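Local coordinates for leucine rich repeat and phosphatase domain containing protein (Entamoeba histolytica, PDB 3EMU), which has a dual-specificity phosphatase fold and probably binds phosphorylated groups, although its signature loop departs from the usual catalytic sequence, at residues F108-Q113 with I118-K123; L59-E64 with Y70-N75; D29-N34 with G89-S94. One frame throughout, in Å; residues are numbered along the deposited sequence. Where two conformers were deposited one is given.

Contact 1: F108-Q113 with I118-K123; sequences FLMYYQ and INAFNK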
loop_
_atom_site.group_PDB
_atom_site.type_symbol
_atom_site.label_atom_id
_atom_site.label_comp_id
_atom_site.label_asym_id
_atom_site.label_seq_id
_atom_site.Cartn_x
_atom_site.Cartn_y
_atom_site.Cartn_z
ATOM N N PHE A 108 -0.785 -4.465 -4.596
ATOM C CA PHE A 108 0.199 -5.412 -4.146
ATOM C C PHE A 108 -0.341 -6.833 -3.883
ATOM O O PHE A 108 0.255 -7.818 -4.321
ATOM C CB PHE A 108 0.942 -4.910 -2.912
ATOM C CG PHE A 108 1.868 -5.936 -2.339
ATOM C CD1 PHE A 108 3.101 -6.236 -2.990
ATOM C CD2 PHE A 108 1.512 -6.659 -1.203
ATOM C CE1 PHE A 108 3.958 -7.227 -2.511
ATOM C CE2 PHE A 108 2.366 -7.648 -0.718
ATOM C CZ PHE A 108 3.591 -7.937 -1.382
ATOM N N LEU A 109 -1.429 -6.951 -3.130
ATOM C CA LEU A 109 -2.014 -8.249 -2.809
ATOM C C LEU A 109 -2.677 -8.907 -4.035
ATOM O O LEU A 109 -2.678 -10.135 -4.149
ATOM C CB LEU A 109 -3.075 -8.080 -1.738
ATOM C CG LEU A 109 -2.713 -7.582 -0.327
ATOM C CD1 LEU A 109 -4.039 -7.345 0.460
ATOM C CD2 LEU A 109 -1.821 -8.555 0.432
ATOM N N MET A 110 -3.284 -8.105 -4.910
ATOM C CA MET A 110 -3.745 -8.627 -6.170
ATOM C C MET A 110 -2.600 -9.485 -6.790
ATOM O O MET A 110 -2.801 -10.653 -7.136
ATOM C CB MET A 110 -4.205 -7.496 -7.115
ATOM C CG MET A 110 -5.542 -6.774 -6.677
ATOM S SD MET A 110 -5.940 -5.260 -7.524
ATOM C CE MET A 110 -6.158 -5.780 -9.222
ATOM N N TYR A 111 -1.391 -8.927 -6.847
ATOM C CA TYR A 111 -0.258 -9.552 -7.510
ATOM C C TYR A 111 0.319 -10.688 -6.661
ATOM O O TYR A 111 0.542 -11.812 -7.142
ATOM C CB TYR A 111 0.813 -8.479 -7.715
ATOM C CG TYR A 111 2.112 -8.937 -8.313
ATOM C CD1 TYR A 111 2.222 -9.199 -9.686
ATOM C CD2 TYR A 111 3.247 -9.095 -7.518
ATOM C CE1 TYR A 111 3.413 -9.623 -10.242
ATOM C CE2 TYR A 111 4.482 -9.522 -8.068
ATOM C CZ TYR A 111 4.543 -9.794 -9.437
ATOM O OH TYR A 111 5.734 -10.183 -10.012
ATOM N N TYR A 112 0.548 -10.376 -5.382
ATOM C CA TYR A 112 1.270 -11.236 -4.475
ATOM C C TYR A 112 0.476 -12.441 -3.966
ATOM O O TYR A 112 1.073 -13.429 -3.514
ATOM C CB TYR A 112 1.689 -10.430 -3.268
ATOM C CG TYR A 112 2.770 -11.041 -2.435
ATOM C CD1 TYR A 112 4.096 -10.970 -2.851
ATOM C CD2 TYR A 112 2.482 -11.635 -1.207
ATOM C CE1 TYR A 112 5.094 -11.482 -2.101
ATOM C CE2 TYR A 112 3.488 -12.176 -0.434
ATOM C CZ TYR A 112 4.806 -12.078 -0.897
ATOM O OH TYR A 112 5.869 -12.584 -0.165
ATOM N N GLN A 113 -0.847 -12.372 -4.002
ATOM C CA GLN A 113 -1.642 -13.481 -3.508
ATOM C C GLN A 113 -2.675 -13.844 -4.533
ATOM O O GLN A 113 -3.611 -14.515 -4.201
ATOM C CB GLN A 113 -2.327 -13.102 -2.186
ATOM C CG GLN A 113 -1.317 -12.811 -1.116
ATOM C CD GLN A 113 -1.943 -12.591 0.234
ATOM O OE1 GLN A 113 -3.079 -12.105 0.335
ATOM N NE2 GLN A 113 -1.211 -12.940 1.293
ATOM N N ILE A 118 -11.780 -7.153 -6.139
ATOM C CA ILE A 118 -12.827 -7.134 -5.089
ATOM C C ILE A 118 -12.413 -7.923 -3.866
ATOM O O ILE A 118 -12.659 -7.515 -2.723
ATOM C CB ILE A 118 -14.229 -7.630 -5.635
ATOM C CG1 ILE A 118 -15.370 -7.376 -4.614
ATOM C CG2 ILE A 118 -14.214 -9.129 -5.979
ATOM C CD1 ILE A 118 -15.385 -5.951 -3.926
ATOM N N ASN A 119 -11.766 -9.055 -4.090
ATOM C CA ASN A 119 -11.342 -9.899 -2.990
ATOM C C ASN A 119 -10.159 -9.296 -2.220
ATOM O O ASN A 119 -10.020 -9.494 -0.999
ATOM C CB ASN A 119 -10.957 -11.284 -3.508
ATOM C CG ASN A 119 -12.178 -12.247 -3.731
ATOM O OD1 ASN A 119 -12.024 -13.281 -4.412
ATOM N ND2 ASN A 119 -13.337 -11.953 -3.123
ATOM N N ALA A 120 -9.268 -8.621 -2.950
ATOM C CA ALA A 120 -8.122 -7.895 -2.339
ATOM C C ALA A 120 -8.684 -6.648 -1.578
ATOM O O ALA A 120 -8.249 -6.329 -0.469
ATOM C CB ALA A 120 -7.092 -7.483 -3.414
ATOM N N PHE A 121 -9.663 -5.985 -2.184
ATOM C CA PHE A 121 -10.381 -4.915 -1.502
ATOM C C PHE A 121 -11.014 -5.360 -0.162
ATOM O O PHE A 121 -10.783 -4.746 0.892
ATOM C CB PHE A 121 -11.442 -4.281 -2.417
ATOM C CG PHE A 121 -12.202 -3.191 -1.726
ATOM C CD1 PHE A 121 -11.749 -1.864 -1.789
ATOM C CD2 PHE A 121 -13.304 -3.510 -0.894
ATOM C CE1 PHE A 121 -12.434 -0.854 -1.097
ATOM C CE2 PHE A 121 -13.969 -2.517 -0.191
ATOM C CZ PHE A 121 -13.545 -1.189 -0.288
ATOM N N ASN A 122 -11.762 -6.458 -0.198
ATOM C CA ASN A 122 -12.456 -6.938 0.987
ATOM C C ASN A 122 -11.543 -7.372 2.122
ATOM O O ASN A 122 -11.834 -7.119 3.309
ATOM C CB ASN A 122 -13.346 -8.117 0.641
ATOM C CG ASN A 122 -14.529 -7.719 -0.171
ATOM O OD1 ASN A 122 -15.148 -8.564 -0.800
ATOM N ND2 ASN A 122 -14.868 -6.438 -0.171
ATOM N N LYS A 123 -10.479 -8.080 1.753
ATOM C CA LYS A 123 -9.453 -8.428 2.682
ATOM C C LYS A 123 -8.842 -7.195 3.395
ATOM O O LYS A 123 -8.674 -7.210 4.615
ATOM C CB LYS A 123 -8.349 -9.237 1.970
ATOM C CG LYS A 123 -7.103 -9.460 2.855
ATOM C CD LYS A 123 -6.204 -10.622 2.373
ATOM C CE LYS A 123 -5.113 -10.963 3.438
ATOM N NZ LYS A 123 -4.514 -12.366 3.265
#
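Met110 lays its CG against the methyl of Ala120, with 3.7 Å between Met110 CG and Ala120 CB, the tightest apolar meeting of the pair. The backbones also come nearest here, the CA atoms of Met110 and Ala120 being 5.9 Å apart. A small residue at this point is consistent with that approach, although the axes of the short helical segments stay 9.1 Å apart and their N-to-C directions differ by 121°. CG makes the touch; the sulfur and CE lead away from the alanine, toward helix 135-151.

Leu109, beside Met110 in sequence, meets the same methyl more loosely; three residues on in each helix, at Gln113 and Lys123, the contact turns polar. Leu109 CD1 lies alongside the aliphatic part of Lys123, at 4.4 Å from Lys123 CD. Lys123 is extended, with CG anti to the backbone N (chi1 171°), and this straight chain carries its ammonium across the side chain of Gln113 at about a right angle. Lys123 NZ donates to Gln113 OE1 at 3.3 Å, a long bond. The C=O...N angle of 116° and a donor in the carbonyl plane show that a lone pair of the amide oxygen is used. Gln113 is the first residue to leave helical geometry; it and Lys123 are partly exposed, whereas Leu109, Met110 and Ala120 are buried.

The contact joins the C-terminal end of helix 100-112 to helix 117-127 across a short connection. Ile14 of strand 11-14 packs on Leu109, Gln113 and Lys123, while Phe144 and Glu145 of helix 135-151 cover Met110.

Contact 2: L59-E64 with Y70-N75; sequences LDIVSE and YDSIPN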
loop_
_atom_site.group_PDB
_atom_site.type_symbol
_atom_site.label_atom_id
_atom_site.label_comp_id
_atom_site.label_asym_id
_atom_site.label_seq_id
_atom_site.Cartn_x
_atom_site.Cartn_y
_atom_site.Cartn_z
ATOM N N LEU A 59 6.002 7.824 -4.239
ATOM C CA LEU A 59 5.239 7.738 -5.473
ATOM C C LEU A 59 4.534 9.049 -5.702
ATOM O O LEU A 59 3.854 9.582 -4.823
ATOM C CB LEU A 59 4.191 6.633 -5.399
ATOM C CG LEU A 59 4.698 5.299 -4.894
ATOM C CD1 LEU A 59 3.572 4.288 -4.913
ATOM C CD2 LEU A 59 5.920 4.840 -5.756
ATOM N N ASP A 60 4.632 9.536 -6.912
ATOM C CA ASP A 60 4.184 10.870 -7.168
ATOM C C ASP A 60 2.747 10.922 -7.633
ATOM O O ASP A 60 2.473 11.287 -8.765
ATOM C CB ASP A 60 5.059 11.476 -8.248
ATOM C CG ASP A 60 5.637 12.764 -7.812
ATOM O OD1 ASP A 60 4.926 13.776 -8.039
ATOM O OD2 ASP A 60 6.751 12.730 -7.188
ATOM N N ILE A 61 1.826 10.557 -6.767
ATOM C CA ILE A 61 0.459 10.529 -7.179
ATOM C C ILE A 61 -0.251 11.764 -6.628
ATOM O O ILE A 61 -0.420 11.904 -5.414
ATOM C CB ILE A 61 -0.211 9.216 -6.763
ATOM C CG1 ILE A 61 0.622 8.037 -7.291
ATOM C CG2 ILE A 61 -1.626 9.191 -7.275
ATOM C CD1 ILE A 61 0.382 6.765 -6.592
ATOM N N VAL A 62 -0.633 12.666 -7.536
ATOM C CA VAL A 62 -1.327 13.886 -7.141
ATOM C C VAL A 62 -2.812 13.956 -7.433
ATOM O O VAL A 62 -3.466 14.844 -6.888
ATOM C CB VAL A 62 -0.646 15.213 -7.651
ATOM C CG1 VAL A 62 0.634 15.519 -6.824
ATOM C CG2 VAL A 62 -0.369 15.196 -9.194
ATOM N N SER A 63 -3.356 13.082 -8.280
ATOM C CA SER A 63 -4.817 13.095 -8.498
ATOM C C SER A 63 -5.412 11.722 -8.777
ATOM O O SER A 63 -4.676 10.780 -9.063
ATOM C CB SER A 63 -5.226 14.104 -9.588
ATOM O OG SER A 63 -4.866 13.698 -10.916
ATOM N N GLU A 64 -6.735 11.616 -8.680
ATOM C CA GLU A 64 -7.441 10.356 -8.899
ATOM C C GLU A 64 -7.764 10.124 -10.392
ATOM O O GLU A 64 -8.146 9.041 -10.768
ATOM C CB GLU A 64 -8.710 10.265 -8.020
ATOM C CG GLU A 64 -9.990 10.628 -8.747
ATOM C CD GLU A 64 -11.244 10.697 -7.860
ATOM O OE1 GLU A 64 -11.303 11.558 -6.927
ATOM O OE2 GLU A 64 -12.171 9.905 -8.120
ATOM N N TYR A 70 -1.886 3.650 -11.399
ATOM C CA TYR A 70 -1.585 2.532 -12.259
ATOM C C TYR A 70 -0.073 2.510 -12.619
ATOM O O TYR A 70 0.608 1.491 -12.395
ATOM C CB TYR A 70 -2.401 2.697 -13.540
ATOM C CG TYR A 70 -2.148 1.644 -14.565
ATOM C CD1 TYR A 70 -2.759 0.386 -14.443
ATOM C CD2 TYR A 70 -1.287 1.874 -15.652
ATOM C CE1 TYR A 70 -2.536 -0.625 -15.379
ATOM C CE2 TYR A 70 -1.061 0.880 -16.622
ATOM C CZ TYR A 70 -1.701 -0.385 -16.484
ATOM O OH TYR A 70 -1.521 -1.428 -17.383
ATOM N N ASP A 71 0.434 3.640 -13.131
ATOM C CA ASP A 71 1.795 3.736 -13.622
ATOM C C ASP A 71 2.805 3.458 -12.520
ATOM O O ASP A 71 3.915 2.927 -12.761
ATOM C CB ASP A 71 2.035 5.112 -14.280
ATOM C CG ASP A 71 1.372 5.228 -15.662
ATOM O OD1 ASP A 71 1.076 4.156 -16.294
ATOM O OD2 ASP A 71 1.145 6.384 -16.123
ATOM N N SER A 72 2.421 3.759 -11.288
ATOM C CA SER A 72 3.381 3.636 -10.192
ATOM C C SER A 72 3.353 2.204 -9.614
ATOM O O SER A 72 4.130 1.844 -8.731
ATOM C CB SER A 72 3.061 4.699 -9.093
ATOM O OG SER A 72 1.965 4.230 -8.291
ATOM N N ILE A 73 2.458 1.364 -10.106
ATOM C CA ILE A 73 2.298 0.057 -9.462
ATOM C C ILE A 73 3.548 -0.840 -9.439
ATOM O O ILE A 73 3.896 -1.442 -8.376
ATOM C CB ILE A 73 1.039 -0.665 -9.992
ATOM C CG1 ILE A 73 -0.201 0.066 -9.446
ATOM C CG2 ILE A 73 1.047 -2.151 -9.560
ATOM C CD1 ILE A 73 -1.578 -0.476 -9.925
ATOM N N PRO A 74 4.240 -0.927 -10.591
ATOM C CA PRO A 74 5.391 -1.852 -10.631
ATOM C C PRO A 74 6.538 -1.373 -9.739
ATOM O O PRO A 74 7.120 -2.175 -9.005
ATOM C CB PRO A 74 5.788 -1.914 -12.132
ATOM C CG PRO A 74 4.574 -1.445 -12.879
ATOM C CD PRO A 74 3.808 -0.481 -11.932
ATOM N N ASN A 75 6.831 -0.066 -9.748
ATOM C CA ASN A 75 7.795 0.471 -8.748
ATOM C C ASN A 75 7.423 0.192 -7.310
ATOM O O ASN A 75 8.253 -0.177 -6.519
ATOM C CB ASN A 75 8.058 1.965 -8.957
ATOM C CG ASN A 75 9.019 2.235 -10.132
ATOM O OD1 ASN A 75 8.917 3.264 -10.804
ATOM N ND2 ASN A 75 9.941 1.298 -10.396
#
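Leu59, at the end of strand 55-59, and Ser72, in helix 68-85, have CA atoms 6.5 Å apart, the nearest backbone approach between the irregular segment 59-64 and the helical segment 70-75. An inverse gamma turn centred on Asp60, marked by a weak bond from Ile61 N to Leu59 O, turns the chain just after the strand. Leu59 and Ile61 both direct their CB atoms toward the helix, from either side of that turn.

Their two methyls converge on one atom, the hydroxyl oxygen of Ser72. Ile61 CD1 is 3.4 Å from Ser72 OG, and Leu59 CD1 is 3.7 Å from the same oxygen. Ile61 reaches it because CG1 stands anti to the carbonyl carbon (chi1 -54°) and the chain continues nearly straight to CD1 (chi2 160°). Leu59 also packs on Ile104 of helix 100-112 and on Leu40 of the neighbouring strand, and Ile61 on Phe137 of helix 135-151. The segment thus bridges the sheet edge and the helices beside it, in the loop position that probably corresponds to the general-acid loop of related phosphatases.

The hydroxyl takes nothing polar from Leu59 or Ile61; Ser72 OG is hydrogen-bonded to Leu69 O instead, in the preceding turn. With its polar demand met inside its own helix, the serine can serve as a compact packing surface, and van der Waals contact alone joins the two segments here.

Contact 3: D29-N34 with G89-S94; sequences DYIHNN and GVLIIS. With SO4 (sulfate ion), chain B.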
loop_
_atom_site.group_PDB
_atom_site.type_symbol
_atom_site.label_atom_id
_atom_site.label_comp_id
_atom_site.label_asym_id
_atom_site.label_seq_id
_atom_site.Cartn_x
_atom_site.Cartn_y
_atom_site.Cartn_z
ATOM N N ASP A 29 8.184 3.844 18.083
ATOM C CA ASP A 29 8.301 2.592 18.779
ATOM C C ASP A 29 7.603 1.453 17.999
ATOM O O ASP A 29 8.083 0.336 17.984
ATOM C CB ASP A 29 7.730 2.697 20.187
ATOM C CG ASP A 29 8.300 1.648 21.119
ATOM O OD1 ASP A 29 9.537 1.416 21.060
ATOM O OD2 ASP A 29 7.520 1.054 21.902
ATOM N N TYR A 30 6.440 1.734 17.424
ATOM C CA TYR A 30 5.782 0.780 16.555
ATOM C C TYR A 30 6.706 0.353 15.408
ATOM O O TYR A 30 6.800 -0.816 15.086
ATOM C CB TYR A 30 4.497 1.377 15.965
ATOM C CG TYR A 30 3.735 0.434 15.043
ATOM C CD1 TYR A 30 2.626 -0.263 15.495
ATOM C CD2 TYR A 30 4.151 0.242 13.739
ATOM C CE1 TYR A 30 1.942 -1.121 14.658
ATOM C CE2 TYR A 30 3.479 -0.614 12.890
ATOM C CZ TYR A 30 2.386 -1.294 13.344
ATOM O OH TYR A 30 1.712 -2.117 12.478
ATOM N N ILE A 31 7.357 1.331 14.792
ATOM C CA ILE A 31 8.297 1.096 13.742
ATOM C C ILE A 31 9.439 0.202 14.251
ATOM O O ILE A 31 9.763 -0.831 13.653
ATOM C CB ILE A 31 8.798 2.469 13.219
ATOM C CG1 ILE A 31 7.684 3.142 12.406
ATOM C CG2 ILE A 31 10.084 2.358 12.409
ATOM C CD1 ILE A 31 8.084 4.498 11.824
ATOM N N HIS A 32 10.039 0.581 15.377
ATOM C CA HIS A 32 11.161 -0.162 15.975
ATOM C C HIS A 32 10.773 -1.596 16.317
ATOM O O HIS A 32 11.480 -2.528 16.018
ATOM C CB HIS A 32 11.692 0.552 17.243
ATOM C CG HIS A 32 12.757 -0.216 17.977
ATOM N ND1 HIS A 32 12.473 -1.079 19.014
ATOM C CD2 HIS A 32 14.101 -0.263 17.810
ATOM C CE1 HIS A 32 13.596 -1.627 19.452
ATOM N NE2 HIS A 32 14.599 -1.147 18.740
ATOM N N ASN A 33 9.636 -1.758 16.970
ATOM C CA ASN A 33 9.228 -3.099 17.401
ATOM C C ASN A 33 8.759 -4.048 16.274
ATOM O O ASN A 33 8.667 -5.247 16.475
ATOM C CB ASN A 33 8.144 -3.024 18.502
ATOM C CG ASN A 33 8.663 -2.432 19.841
ATOM O OD1 ASN A 33 9.866 -2.138 20.016
ATOM N ND2 ASN A 33 7.735 -2.252 20.793
ATOM N N ASN A 34 8.393 -3.512 15.120
ATOM C CA ASN A 34 7.945 -4.324 13.998
ATOM C C ASN A 34 9.012 -4.394 12.922
ATOM O O ASN A 34 8.720 -4.760 11.798
ATOM C CB ASN A 34 6.680 -3.730 13.402
ATOM C CG ASN A 34 5.487 -3.975 14.258
ATOM O OD1 ASN A 34 4.918 -5.066 14.217
ATOM N ND2 ASN A 34 5.082 -2.976 15.050
ATOM N N GLY A 89 10.132 -5.040 7.757
ATOM C CA GLY A 89 8.859 -4.344 7.529
ATOM C C GLY A 89 8.939 -3.193 6.540
ATOM O O GLY A 89 9.937 -2.436 6.454
ATOM N N VAL A 90 7.874 -3.055 5.769
ATOM C CA VAL A 90 7.687 -1.821 4.975
ATOM C C VAL A 90 6.377 -1.164 5.440
ATOM O O VAL A 90 5.331 -1.839 5.615
ATOM C CB VAL A 90 7.685 -2.091 3.454
ATOM C CG1 VAL A 90 6.587 -3.099 3.092
ATOM C CG2 VAL A 90 7.543 -0.804 2.652
ATOM N N LEU A 91 6.439 0.151 5.635
ATOM C CA LEU A 91 5.264 0.913 6.067
ATOM C C LEU A 91 4.766 1.745 4.918
ATOM O O LEU A 91 5.525 2.524 4.339
ATOM C CB LEU A 91 5.611 1.812 7.258
ATOM C CG LEU A 91 4.522 2.811 7.718
ATOM C CD1 LEU A 91 3.207 2.100 8.121
ATOM C CD2 LEU A 91 5.108 3.608 8.870
ATOM N N ILE A 92 3.488 1.583 4.568
ATOM C CA ILE A 92 2.975 2.263 3.372
ATOM C C ILE A 92 2.005 3.366 3.810
ATOM O O ILE A 92 1.051 3.095 4.523
ATOM C CB ILE A 92 2.313 1.265 2.371
ATOM C CG1 ILE A 92 3.354 0.192 1.963
ATOM C CG2 ILE A 92 1.737 1.998 1.129
ATOM C CD1 ILE A 92 2.785 -1.209 1.827
ATOM N N ILE A 93 2.277 4.612 3.426
ATOM C CA ILE A 93 1.510 5.721 4.008
ATOM C C ILE A 93 1.064 6.737 2.965
ATOM O O ILE A 93 1.741 6.942 1.946
ATOM C CB ILE A 93 2.270 6.445 5.161
ATOM C CG1 ILE A 93 3.432 7.253 4.607
ATOM C CG2 ILE A 93 2.761 5.516 6.210
ATOM C CD1 ILE A 93 4.065 8.224 5.670
ATOM N N SER A 94 -0.126 7.287 3.180
ATOM C CA SER A 94 -0.579 8.490 2.461
ATOM C C SER A 94 -0.960 9.538 3.539
ATOM O O SER A 94 -0.933 9.210 4.729
ATOM C CB SER A 94 -1.751 8.178 1.512
ATOM O OG SER A 94 -2.757 7.495 2.211
HETATM S S SO4 B . -5.057 9.990 1.392
HETATM O O1 SO4 B . -5.056 8.666 2.039
HETATM O O2 SO4 B . -4.927 9.962 -0.039
HETATM O O3 SO4 B . -6.363 10.551 1.686
HETATM O O4 SO4 B . -3.946 10.771 1.886
#
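Ile31 and Leu91 are the nearest residues midway, with CA atoms 8.3 Å apart, and the helix end closes on the strand at Asn34 and Gly89, where the CA separation falls to 6.5 Å. Side-chain contact is slight: Ile31 CD1 meets Leu91 CD2 at 4.3 Å. Ile31 reaches that far because its chain is extended at chi2 (-179°), which brings the terminal methyl closer to the strand than its CB direction alone would. His18 and Pro10 also pack on Leu91.

Asn34, the first residue past the helix, turns its amide back onto the helix. Its ND2 donates to Tyr30 O at 2.8 Å with an N-H...O angle of 166°, and the acceptor lies close to the amide plane. The same nitrogen sits 3.4 Å above the plane of the Tyr30 ring, over its centre. Tyr30 OH is hydrogen-bonded to His18 ND1, which ties the ring to strand 17-21.

At the far end of strand 89-94, Ser94 OG donates to sulfate O1 at 2.6 Å. Backbone N-H groups of Val98 and Asn99, together with Thr96 OG1 and Lys100 NZ, also hydrogen-bond the sulfate, while Ser94 OG is also hydrogen-bonded to Ala101 N. Ser94 and Lys100 have the spacing of the cysteine and arginine in the family's CX5R phosphate loop. The sulfate, probably from the crystallisation liquor, therefore plausibly marks a phosphate site, but with serine in place of the cysteine nucleophile and lysine in place of the arginine, catalysis by the usual mechanism is doubtful.

Overall arrangement
Along the chain contact 2 is nested within the loop closed by contact 3, and contact 1 follows both. All belong to the dual-specificity phosphatase catalytic domain. The centres of contact 1 and contact 2 are about 17 Å apart, those of contact 1 and contact 3 about 20 Å, and those of contact 2 and contact 3 about 21 Å; none touches another. Contacts 2 and 3 lie on opposite sides of the chain's centre. Strand 89-94, central in the five-stranded mixed sheet, follows helix 68-85 of contact 2 and leads through the sulfate-binding loop into helix 100-112 of contact 1. Contact 1 lies within the helical layer, contact 2 joins the sheet edge to it, and contact 3 sets helix 28-33 against the central strand.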